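Local coordinates for teichoic acid biosynthesis protein F (Staphylococcus epidermidis, PDB 3L7I), which belongs to the teichoic acid biosynthesis proteins, its modelled part built on two Rossmann-like parallel-sheet domains of the GT-B kind, at residues 363-368 with 385-390; 354-359 with 419-424. All coordinates share one frame; numbering follows the deposited sequence.

Interaction 1: 363-368 with 385-390; sequences KNYSDS and YIWSFK
K363 touches K390 only loosely, CB of K363 lying 4.3 Å from CE of K390. At N364 it is the backbone carbonyl that does the work. Its O sits at the edge of the F389 ring, near the ring plane and 3.3 Å from CE1. A water lies 2.8 Å from O of N364 and 2.8 Å from O of S388, hydrogen-bonded to both, so it bridges the loop to the strand's backbone while lying at the edge of the W387 ring. This is the loop of a beta-alpha-beta unit, leading from strand 354-358 into helix 367-379, and it leans on the C-terminal half of the next strand, 384-389. Y365 follows with CG anti to its backbone N (chi1 169°), which carries the ring over to W387. There the two form an edge-to-face pair: the CD1-CE1 edge of Y365 points at the six-membered ring of W387, centroids 4.8 Å apart and planes at 68°. CB of Y365 stays behind against CE1 of F389, at 3.9 Å, while its OH is hydrogen-bonded to E374 on the helix. Next along, S366 brings its carbonyl O to the edge of the W387 indole, 4.3 Å from CH2.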
loop_
_atom_site.group_PDB
_atom_site.type_symbol
_atom_site.label_atom_id
_atom_site.label_comp_id
_atom_site.label_asym_id
_atom_site.label_seq_id
_atom_site.Cartn_x
_atom_site.Cartn_y
_atom_site.Cartn_z
ATOM N N LYS A 363 -32.886 -20.273 -4.997
ATOM C CA LYS A 363 -34.117 -19.848 -4.391
ATOM C C LYS A 363 -34.814 -21.040 -3.813
ATOM O O LYS A 363 -35.666 -20.904 -2.964
ATOM C CB LYS A 363 -35.018 -19.118 -5.385
ATOM C CG LYS A 363 -36.188 -19.936 -5.929
ATOM C CD LYS A 363 -37.319 -19.041 -6.470
ATOM C CE LYS A 363 -38.377 -19.862 -7.227
ATOM N NZ LYS A 363 -39.481 -18.974 -7.795
ATOM N N ASN A 364 -34.419 -22.222 -4.242
ATOM C CA ASN A 364 -35.269 -23.382 -4.090
ATOM C C ASN A 364 -34.538 -24.659 -3.946
ATOM O O ASN A 364 -33.401 -24.790 -4.379
ATOM C CB ASN A 364 -36.079 -23.559 -5.361
ATOM C CG ASN A 364 -37.430 -22.988 -5.240
ATOM O OD1 ASN A 364 -37.776 -22.429 -4.194
ATOM N ND2 ASN A 364 -38.228 -23.118 -6.289
ATOM N N TYR A 365 -35.228 -25.630 -3.375
ATOM C CA TYR A 365 -34.877 -27.012 -3.599
ATOM C C TYR A 365 -35.917 -27.511 -4.584
ATOM O O TYR A 365 -37.055 -27.742 -4.208
ATOM C CB TYR A 365 -34.921 -27.801 -2.301
ATOM C CG TYR A 365 -34.818 -29.285 -2.521
ATOM C CD1 TYR A 365 -33.616 -29.871 -2.917
ATOM C CD2 TYR A 365 -35.935 -30.105 -2.361
ATOM C CE1 TYR A 365 -33.526 -31.237 -3.141
ATOM C CE2 TYR A 365 -35.862 -31.464 -2.583
ATOM C CZ TYR A 365 -34.655 -32.031 -2.970
ATOM O OH TYR A 365 -34.592 -33.399 -3.167
ATOM N N SER A 366 -35.544 -27.638 -5.851
ATOM C CA SER A 366 -36.533 -27.908 -6.892
ATOM C C SER A 366 -35.933 -28.235 -8.258
ATOM O O SER A 366 -34.711 -28.361 -8.420
ATOM C CB SER A 366 -37.478 -26.708 -7.058
ATOM O OG SER A 366 -36.830 -25.600 -7.691
ATOM N N ASP A 367 -36.827 -28.366 -9.235
ATOM C CA ASP A 367 -36.474 -28.548 -10.639
ATOM C C ASP A 367 -35.568 -29.731 -10.892
ATOM O O ASP A 367 -35.481 -30.648 -10.096
ATOM C CB ASP A 367 -35.868 -27.281 -11.253
ATOM C CG ASP A 367 -36.214 -27.135 -12.745
ATOM O OD1 ASP A 367 -35.298 -27.306 -13.602
ATOM O OD2 ASP A 367 -37.411 -26.881 -13.061
ATOM N N SER A 368 -34.891 -29.687 -12.024
ATOM C CA SER A 368 -34.086 -30.792 -12.483
ATOM C C SER A 368 -32.911 -31.137 -11.566
ATOM O O SER A 368 -32.551 -32.305 -11.445
ATOM C CB SER A 368 -33.604 -30.519 -13.903
ATOM O OG SER A 368 -34.558 -30.974 -14.832
ATOM N N TYR A 385 -22.886 -34.707 -0.611
ATOM C CA TYR A 385 -23.844 -33.841 -1.289
ATOM C C TYR A 385 -24.024 -32.492 -0.584
ATOM O O TYR A 385 -24.253 -32.426 0.637
ATOM C CB TYR A 385 -25.174 -34.554 -1.463
ATOM C CG TYR A 385 -25.062 -35.781 -2.337
ATOM C CD1 TYR A 385 -25.130 -35.685 -3.721
ATOM C CD2 TYR A 385 -24.877 -37.036 -1.778
ATOM C CE1 TYR A 385 -25.024 -36.807 -4.527
ATOM C CE2 TYR A 385 -24.774 -38.167 -2.570
ATOM C CZ TYR A 385 -24.845 -38.051 -3.947
ATOM O OH TYR A 385 -24.737 -39.182 -4.736
ATOM N N ILE A 386 -23.899 -31.416 -1.367
ATOM C CA ILE A 386 -24.058 -30.064 -0.856
ATOM C C ILE A 386 -25.110 -29.309 -1.663
ATOM O O ILE A 386 -25.087 -29.337 -2.892
ATOM C CB ILE A 386 -22.727 -29.321 -0.906
ATOM C CG1 ILE A 386 -21.695 -30.073 -0.069
ATOM C CG2 ILE A 386 -22.877 -27.925 -0.352
ATOM C CD1 ILE A 386 -20.248 -29.683 -0.331
ATOM N N TRP A 387 -26.049 -28.651 -0.982
ATOM C CA TRP A 387 -26.998 -27.734 -1.642
ATOM C C TRP A 387 -26.753 -26.255 -1.275
ATOM O O TRP A 387 -26.500 -25.908 -0.118
ATOM C CB TRP A 387 -28.444 -28.124 -1.332
ATOM C CG TRP A 387 -29.017 -29.122 -2.312
ATOM C CD1 TRP A 387 -28.845 -30.487 -2.309
ATOM C CD2 TRP A 387 -29.850 -28.831 -3.431
ATOM N NE1 TRP A 387 -29.517 -31.054 -3.366
ATOM C CE2 TRP A 387 -30.136 -30.060 -4.071
ATOM C CE3 TRP A 387 -30.390 -27.656 -3.948
ATOM C CZ2 TRP A 387 -30.924 -30.136 -5.208
ATOM C CZ3 TRP A 387 -31.177 -27.736 -5.071
ATOM C CH2 TRP A 387 -31.438 -28.967 -5.691
ATOM N N SER A 388 -26.827 -25.373 -2.264
ATOM C CA SER A 388 -26.608 -23.953 -2.027
ATOM C C SER A 388 -27.931 -23.216 -2.124
ATOM O O SER A 388 -28.663 -23.439 -3.069
ATOM C CB SER A 388 -25.618 -23.436 -3.058
ATOM O OG SER A 388 -25.929 -22.118 -3.461
ATOM N N PHE A 389 -28.244 -22.363 -1.147
ATOM C CA PHE A 389 -29.511 -21.594 -1.098
ATOM C C PHE A 389 -29.245 -20.137 -0.723
ATOM O O PHE A 389 -28.175 -19.823 -0.219
ATOM C CB PHE A 389 -30.484 -22.181 -0.053
ATOM C CG PHE A 389 -30.822 -23.622 -0.285
ATOM C CD1 PHE A 389 -31.793 -23.979 -1.198
ATOM C CD2 PHE A 389 -30.149 -24.619 0.390
ATOM C CE1 PHE A 389 -32.097 -25.291 -1.429
ATOM C CE2 PHE A 389 -30.448 -25.937 0.156
ATOM C CZ PHE A 389 -31.436 -26.271 -0.761
ATOM N N LYS A 390 -30.208 -19.247 -0.946
ATOM C CA LYS A 390 -30.059 -17.887 -0.459
ATOM C C LYS A 390 -30.320 -17.906 1.016
ATOM O O LYS A 390 -29.649 -17.236 1.783
ATOM C CB LYS A 390 -31.038 -16.933 -1.123
ATOM C CG LYS A 390 -30.906 -16.869 -2.611
ATOM C CD LYS A 390 -31.646 -15.659 -3.138
ATOM C CE LYS A 390 -32.321 -15.951 -4.488
ATOM N NZ LYS A 390 -33.577 -15.115 -4.700
HETATM O O HOH W 1 -30.739 -24.214 -4.856
#

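Interaction 2: 354-359 with 419-424; sequences TIVFES and SHWVSN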
loop_
_atom_site.group_PDB
_atom_site.type_symbol
_atom_site.label_atom_id
_atom_site.label_comp_id
_atom_site.label_asym_id
_atom_site.label_seq_id
_atom_site.Cartn_x
_atom_site.Cartn_y
_atom_site.Cartn_z
ATOM N N THR A 354 -17.320 -34.909 -3.971
ATOM C CA THR A 354 -18.183 -33.798 -3.566
ATOM C C THR A 354 -18.975 -33.268 -4.763
ATOM O O THR A 354 -18.403 -32.993 -5.813
ATOM C CB THR A 354 -17.369 -32.607 -2.935
ATOM O OG1 THR A 354 -16.906 -32.950 -1.619
ATOM C CG2 THR A 354 -18.224 -31.347 -2.836
ATOM N N ILE A 355 -20.282 -33.095 -4.591
ATOM C CA ILE A 355 -21.134 -32.539 -5.640
ATOM C C ILE A 355 -22.005 -31.374 -5.109
ATOM O O ILE A 355 -22.618 -31.500 -4.046
ATOM C CB ILE A 355 -22.029 -33.659 -6.203
ATOM C CG1 ILE A 355 -21.180 -34.889 -6.511
ATOM C CG2 ILE A 355 -22.827 -33.208 -7.439
ATOM C CD1 ILE A 355 -22.011 -36.147 -6.645
ATOM N N VAL A 356 -22.044 -30.245 -5.821
ATOM C CA VAL A 356 -22.957 -29.140 -5.459
ATOM C C VAL A 356 -24.183 -29.056 -6.343
ATOM O O VAL A 356 -24.088 -29.242 -7.553
ATOM C CB VAL A 356 -22.311 -27.733 -5.538
ATOM C CG1 VAL A 356 -22.475 -26.973 -4.242
ATOM C CG2 VAL A 356 -20.860 -27.790 -5.993
ATOM N N PHE A 357 -25.319 -28.719 -5.736
ATOM C CA PHE A 357 -26.577 -28.517 -6.453
ATOM C C PHE A 357 -27.129 -27.141 -6.161
ATOM O O PHE A 357 -27.001 -26.639 -5.044
ATOM C CB PHE A 357 -27.613 -29.554 -6.028
ATOM C CG PHE A 357 -27.238 -30.944 -6.389
ATOM C CD1 PHE A 357 -27.923 -31.626 -7.372
ATOM C CD2 PHE A 357 -26.174 -31.563 -5.771
ATOM C CE1 PHE A 357 -27.560 -32.917 -7.718
ATOM C CE2 PHE A 357 -25.806 -32.845 -6.110
ATOM C CZ PHE A 357 -26.502 -33.528 -7.084
ATOM N N GLU A 358 -27.751 -26.527 -7.157
ATOM C CA GLU A 358 -28.432 -25.278 -6.920
ATOM C C GLU A 358 -29.460 -25.133 -8.000
ATOM O O GLU A 358 -29.161 -25.299 -9.168
ATOM C CB GLU A 358 -27.432 -24.144 -6.984
ATOM C CG GLU A 358 -27.901 -22.809 -6.474
ATOM C CD GLU A 358 -26.887 -21.705 -6.816
ATOM O OE1 GLU A 358 -26.535 -20.864 -5.933
ATOM O OE2 GLU A 358 -26.412 -21.701 -7.988
ATOM N N SER A 359 -30.696 -24.870 -7.621
ATOM C CA SER A 359 -31.678 -24.523 -8.633
ATOM C C SER A 359 -32.149 -23.095 -8.491
ATOM O O SER A 359 -32.237 -22.556 -7.390
ATOM C CB SER A 359 -32.861 -25.472 -8.662
ATOM O OG SER A 359 -33.535 -25.483 -7.434
ATOM N N SER A 419 -16.141 -31.646 -7.391
ATOM C CA SER A 419 -15.697 -32.181 -8.667
ATOM C C SER A 419 -16.786 -31.954 -9.699
ATOM O O SER A 419 -16.516 -31.950 -10.903
ATOM C CB SER A 419 -15.423 -33.675 -8.549
ATOM O OG SER A 419 -16.643 -34.356 -8.340
ATOM N N HIS A 420 -18.013 -31.763 -9.211
ATOM C CA HIS A 420 -19.167 -31.537 -10.071
ATOM C C HIS A 420 -20.135 -30.457 -9.589
ATOM O O HIS A 420 -20.614 -30.507 -8.440
ATOM C CB HIS A 420 -19.933 -32.835 -10.263
ATOM C CG HIS A 420 -19.261 -33.778 -11.198
ATOM N ND1 HIS A 420 -18.217 -34.588 -10.809
ATOM C CD2 HIS A 420 -19.466 -34.025 -12.513
ATOM C CE1 HIS A 420 -17.816 -35.308 -11.843
ATOM N NE2 HIS A 420 -18.559 -34.986 -12.888
ATOM N N TRP A 421 -20.412 -29.493 -10.483
ATOM C CA TRP A 421 -21.505 -28.518 -10.319
ATOM C C TRP A 421 -22.775 -28.929 -11.092
ATOM O O TRP A 421 -22.747 -29.184 -12.308
ATOM C CB TRP A 421 -21.107 -27.115 -10.798
ATOM C CG TRP A 421 -19.894 -26.528 -10.217
ATOM C CD1 TRP A 421 -19.132 -27.035 -9.216
ATOM C CD2 TRP A 421 -19.298 -25.290 -10.592
ATOM N NE1 TRP A 421 -18.074 -26.198 -8.955
ATOM C CE2 TRP A 421 -18.160 -25.117 -9.788
ATOM C CE3 TRP A 421 -19.604 -24.321 -11.548
ATOM C CZ2 TRP A 421 -17.333 -24.013 -9.902
ATOM C CZ3 TRP A 421 -18.787 -23.222 -11.663
ATOM C CH2 TRP A 421 -17.666 -23.072 -10.842
ATOM N N VAL A 422 -23.893 -28.978 -10.381
ATOM C CA VAL A 422 -25.176 -29.269 -10.993
ATOM C C VAL A 422 -26.107 -28.096 -10.798
ATOM O O VAL A 422 -26.389 -27.685 -9.655
ATOM C CB VAL A 422 -25.803 -30.458 -10.341
ATOM C CG1 VAL A 422 -27.221 -30.548 -10.757
ATOM C CG2 VAL A 422 -25.043 -31.702 -10.744
ATOM N N SER A 423 -26.558 -27.519 -11.912
ATOM C CA SER A 423 -27.617 -26.516 -11.840
ATOM C C SER A 423 -28.412 -26.242 -13.128
ATOM O O SER A 423 -28.077 -26.711 -14.224
ATOM C CB SER A 423 -27.107 -25.212 -11.193
ATOM O OG SER A 423 -26.317 -24.439 -12.075
ATOM N N ASN A 424 -29.474 -25.464 -12.950
ATOM C CA ASN A 424 -30.456 -25.211 -13.978
ATOM C C ASN A 424 -30.550 -23.716 -14.288
ATOM O O ASN A 424 -31.547 -23.247 -14.855
ATOM C CB ASN A 424 -31.808 -25.686 -13.494
ATOM C CG ASN A 424 -32.308 -24.856 -12.345
ATOM O OD1 ASN A 424 -31.526 -24.192 -11.675
ATOM N ND2 ASN A 424 -33.613 -24.867 -12.120
#
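Two neighbouring parallel strands, 354-358 and 420-423, lie at the middle of the seven-stranded sheet of a Rossmann-like domain, with their short axes 18° apart. I355 pairs with H420, V356 with W421 and F357 with V422, and the hydrogen bonds alternate in the parallel manner. V356 uses both of its backbone polar groups: its N donates to O of H420 at 3.0 Å and its O accepts from N of V422 at 2.8 Å. One bond further on, N of E358 donates to O of V422 at 3.1 Å. At the other end N of S419 donates to O of T354 at 3.1 Å. The face carrying I355, F357, H420 and V422 is closed partly by helices 367-379 and 706-721. On it V422 sets CB over one face of the F357 ring, 4.2 Å from the centroid, a CH-pi contact. Its CG1, anti to the backbone N (chi1 167°), packs on CD1 of F357 at 3.6 Å. V356 and W421 point together to the other face, where CG2 of V356 lies 3.7 Å from CD1 of W421.

In the fold
Strand 354-358 is the first strand of the modelled chain, after two helices. Segment 363-368, the end of the loop and the start of helix 367-379, comes next, and the chain returns in strand 384-389 to close the short loop of interaction 1. It then runs on through strand 402-405 and helix 409-417 before 419-424 comes back beside the first strand, so interaction 2 closes a longer loop with interaction 1 wholly within it. Strand 354-358 thus has 384-389 on one side and 418-423 on the other. The contacts meet directly: OG of S388 is within hydrogen-bonding distance of OE1 of E358, N of F357 lies 2.9 Å from O of I386, and the W387 and F357 rings meet.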